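Local coordinates for protein 6-phosphogluconolactonase (Leishmania braziliensis, PDB 3CSS) that probably hydrolyses 6-phosphogluconolactone to 6-phosphogluconate, the second step of the oxidative pentose phosphate pathway, at residues 158-163 / 214-219. Numbering follows the deposited sequence.
Sequences IVLLGF and HVVVLA
Val-159 N donates to His-214 O at 2.9 Å, and Val-159 O accepts from Val-216 N at 2.8 Å. One residue thus bonds with both its N and O to the two residues flanking Val-215. Leu-161 repeats the pattern two residues on. Its N reaches Val-216 O at 2.8 Å in a more bent bond (149° at the hydrogen), and its O takes Leu-218 N. At Phe-163 the two backbones move apart, and its N does not bond Leu-218 O directly. Water 1 bridges them, accepting from Phe-163 N and donating to Leu-218 O at 2.7 Å. Strands 158-162 and 214-219 are parallel neighbours within the mixed central sheet of this alpha/beta fold. Strand 39-43 bonds to the other edge of 158-162, and strand 252-257 to that of 214-219. On one face, Leu-160 CD2 lies beside Val-216 CB at 4.0 Å, the two side chains pointing the same way. Ile-158, Val-216 and Leu-218 on this face meet helix 14-30. On the other face, Val-215 has chi1 176°, which sets CG1 anti to its backbone N, where Leu-161 CD1 presses on it at 3.5 Å. Val-217 CG1, turned the same way, sits over the centre of the Phe-163 ring in a CH-pi contact, 3.7 Å from the centroid and 6° off the ring normal. The ring and the valine side chain cross at about a right angle. Ala-219 CB adds a contact to Phe-163 CD2 at 3.8 Å. Val-227, Val-228 and Val-231 of helix 225-232 also pack on the Phe-163 side chain.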
ATOM      1  N   ILE A 158      -6.554  -6.243  -4.147  1.00 16.16           N
ATOM      2  CA  ILE A 158      -6.786  -5.187  -3.165  1.00 16.20           C
ATOM      3  C   ILE A 158      -5.465  -4.585  -2.726  1.00 15.43           C
ATOM      4  O   ILE A 158      -4.602  -5.295  -2.209  1.00 15.94           O
ATOM      5  CB  ILE A 158      -7.517  -5.711  -1.897  1.00 16.84           C
ATOM      6  CG1 ILE A 158      -8.859  -6.327  -2.274  1.00 19.36           C
ATOM      7  CG2 ILE A 158      -7.657  -4.567  -0.837  1.00 16.46           C
ATOM      8  CD1 ILE A 158      -9.533  -7.049  -1.138  1.00 21.35           C
ATOM      9  N   VAL A 159      -5.324  -3.278  -2.949  1.00 15.21           N
ATOM     10  CA  VAL A 159      -4.209  -2.495  -2.419  1.00 14.85           C
ATOM     11  C   VAL A 159      -4.710  -1.669  -1.243  1.00 14.77           C
ATOM     12  O   VAL A 159      -5.568  -0.794  -1.404  1.00 14.67           O
ATOM     13  CB  VAL A 159      -3.538  -1.568  -3.484  1.00 14.55           C
ATOM     14  CG1 VAL A 159      -2.382  -0.768  -2.839  1.00 15.32           C
ATOM     15  CG2 VAL A 159      -3.061  -2.367  -4.720  1.00 16.94           C
ATOM     16  N   LEU A 160      -4.166  -1.936  -0.062  1.00 14.62           N
ATOM     17  CA  LEU A 160      -4.437  -1.123   1.087  1.00 14.69           C
ATOM     18  C   LEU A 160      -3.434   0.030   1.085  1.00 15.00           C
ATOM     19  O   LEU A 160      -2.248  -0.192   0.798  1.00 16.37           O
ATOM     20  CB  LEU A 160      -4.261  -1.930   2.365  1.00 14.13           C
ATOM     21  CG  LEU A 160      -5.204  -3.108   2.559  1.00 15.26           C
ATOM     22  CD1 LEU A 160      -4.788  -3.851   3.839  1.00 14.85           C
ATOM     23  CD2 LEU A 160      -6.630  -2.595   2.663  1.00 19.51           C
ATOM     24  N   LEU A 161      -3.898   1.231   1.437  1.00 14.85           N
ATOM     25  CA  LEU A 161      -3.063   2.421   1.445  1.00 14.28           C
ATOM     26  C   LEU A 161      -3.389   3.296   2.642  1.00 14.69           C
ATOM     27  O   LEU A 161      -4.445   3.173   3.248  1.00 14.11           O
ATOM     28  CB  LEU A 161      -3.272   3.248   0.158  1.00 14.55           C
ATOM     29  CG  LEU A 161      -2.849   2.656  -1.181  1.00 14.90           C
ATOM     30  CD1 LEU A 161      -3.306   3.640  -2.255  1.00 14.00           C
ATOM     31  CD2 LEU A 161      -1.342   2.419  -1.235  1.00 13.95           C
ATOM     32  N   GLY A 162      -2.443   4.157   2.992  1.00 14.60           N
ATOM     33  CA  GLY A 162      -2.692   5.267   3.868  1.00 16.12           C
ATOM     34  C   GLY A 162      -2.329   6.579   3.226  1.00 16.62           C
ATOM     35  O   GLY A 162      -1.795   6.608   2.117  1.00 17.67           O
ATOM     36  N   PHE A 163      -2.577   7.662   3.946  1.00 16.34           N
ATOM     37  CA  PHE A 163      -2.126   8.990   3.536  1.00 16.21           C
ATOM     38  C   PHE A 163      -1.223   9.543   4.618  1.00 16.70           C
ATOM     39  O   PHE A 163      -1.552   9.455   5.805  1.00 17.23           O
ATOM     40  CB  PHE A 163      -3.293   9.972   3.395  1.00 16.33           C
ATOM     41  CG  PHE A 163      -4.164   9.789   2.169  1.00 15.38           C
ATOM     42  CD1 PHE A 163      -3.666   9.313   0.956  1.00 16.35           C
ATOM     43  CD2 PHE A 163      -5.480  10.171   2.229  1.00 16.51           C
ATOM     44  CE1 PHE A 163      -4.523   9.220  -0.149  1.00 17.47           C
ATOM     45  CE2 PHE A 163      -6.317  10.090   1.151  1.00 16.08           C
ATOM     46  CZ  PHE A 163      -5.838   9.629  -0.040  1.00 14.66           C
ATOM     47  N   HIS A 214      -9.100  -3.155  -6.726  1.00 13.93           N
ATOM     48  CA  HIS A 214      -9.679  -2.370  -5.631  1.00 14.10           C
ATOM     49  C   HIS A 214      -8.544  -1.689  -4.844  1.00 13.48           C
ATOM     50  O   HIS A 214      -7.518  -2.323  -4.511  1.00 13.92           O
ATOM     51  CB  HIS A 214     -10.491  -3.261  -4.694  1.00 14.43           C
ATOM     52  CG  HIS A 214     -11.473  -4.149  -5.394  1.00 17.28           C
ATOM     53  ND1 HIS A 214     -12.678  -3.680  -5.878  1.00 20.77           N
ATOM     54  CD2 HIS A 214     -11.431  -5.470  -5.692  1.00 20.00           C
ATOM     55  CE1 HIS A 214     -13.326  -4.674  -6.470  1.00 22.21           C
ATOM     56  NE2 HIS A 214     -12.601  -5.775  -6.354  1.00 21.17           N
ATOM     57  N   VAL A 215      -8.733  -0.416  -4.547  1.00 12.85           N
ATOM     58  CA  VAL A 215      -7.784   0.338  -3.727  1.00 12.37           C
ATOM     59  C   VAL A 215      -8.569   0.851  -2.524  1.00 12.65           C
ATOM     60  O   VAL A 215      -9.641   1.412  -2.679  1.00 12.91           O
ATOM     61  CB  VAL A 215      -7.163   1.515  -4.516  1.00 13.07           C
ATOM     62  CG1 VAL A 215      -6.262   2.342  -3.632  1.00 13.84           C
ATOM     63  CG2 VAL A 215      -6.403   1.001  -5.755  1.00 11.25           C
ATOM     64  N   VAL A 216      -8.037   0.626  -1.330  1.00 12.53           N
ATOM     65  CA  VAL A 216      -8.715   1.024  -0.088  1.00 11.83           C
ATOM     66  C   VAL A 216      -7.726   1.847   0.752  1.00 12.16           C
ATOM     67  O   VAL A 216      -6.699   1.344   1.206  1.00 11.45           O
ATOM     68  CB  VAL A 216      -9.205  -0.192   0.724  1.00 11.83           C
ATOM     69  CG1 VAL A 216      -9.897   0.269   2.059  1.00 12.93           C
ATOM     70  CG2 VAL A 216     -10.116  -1.088  -0.141  1.00 14.12           C
ATOM     71  N   VAL A 217      -8.058   3.116   0.942  1.00 12.98           N
ATOM     72  CA  VAL A 217      -7.237   4.026   1.732  1.00 12.92           C
ATOM     73  C   VAL A 217      -7.859   4.150   3.110  1.00 13.19           C
ATOM     74  O   VAL A 217      -9.074   4.380   3.235  1.00 13.63           O
ATOM     75  CB  VAL A 217      -7.202   5.451   1.095  1.00 12.88           C
ATOM     76  CG1 VAL A 217      -6.269   6.381   1.905  1.00 15.05           C
ATOM     77  CG2 VAL A 217      -6.826   5.416  -0.425  1.00 13.07           C
ATOM     78  N   LEU A 218      -7.035   4.010   4.144  1.00 12.30           N
ATOM     79  CA  LEU A 218      -7.423   4.291   5.531  1.00 12.87           C
ATOM     80  C   LEU A 218      -6.632   5.493   6.001  1.00 12.94           C
ATOM     81  O   LEU A 218      -5.389   5.433   6.020  1.00 13.67           O
ATOM     82  CB  LEU A 218      -7.078   3.103   6.436  1.00 13.81           C
ATOM     83  CG  LEU A 218      -7.874   1.788   6.303  1.00 14.42           C
ATOM     84  CD1 LEU A 218      -7.451   1.022   5.129  1.00 18.87           C
ATOM     85  CD2 LEU A 218      -7.651   0.938   7.558  1.00 17.35           C
ATOM     86  N   ALA A 219      -7.317   6.569   6.407  1.00 12.29           N
ATOM     87  CA  ALA A 219      -6.640   7.810   6.846  1.00 12.77           C
ATOM     88  C   ALA A 219      -7.421   8.506   7.943  1.00 13.16           C
ATOM     89  O   ALA A 219      -8.635   8.672   7.863  1.00 14.02           O
ATOM     90  CB  ALA A 219      -6.426   8.784   5.644  1.00 12.76           C
TER
HETATM   91  O   HOH W   1      -3.163   6.860   6.752  1.00 19.73           O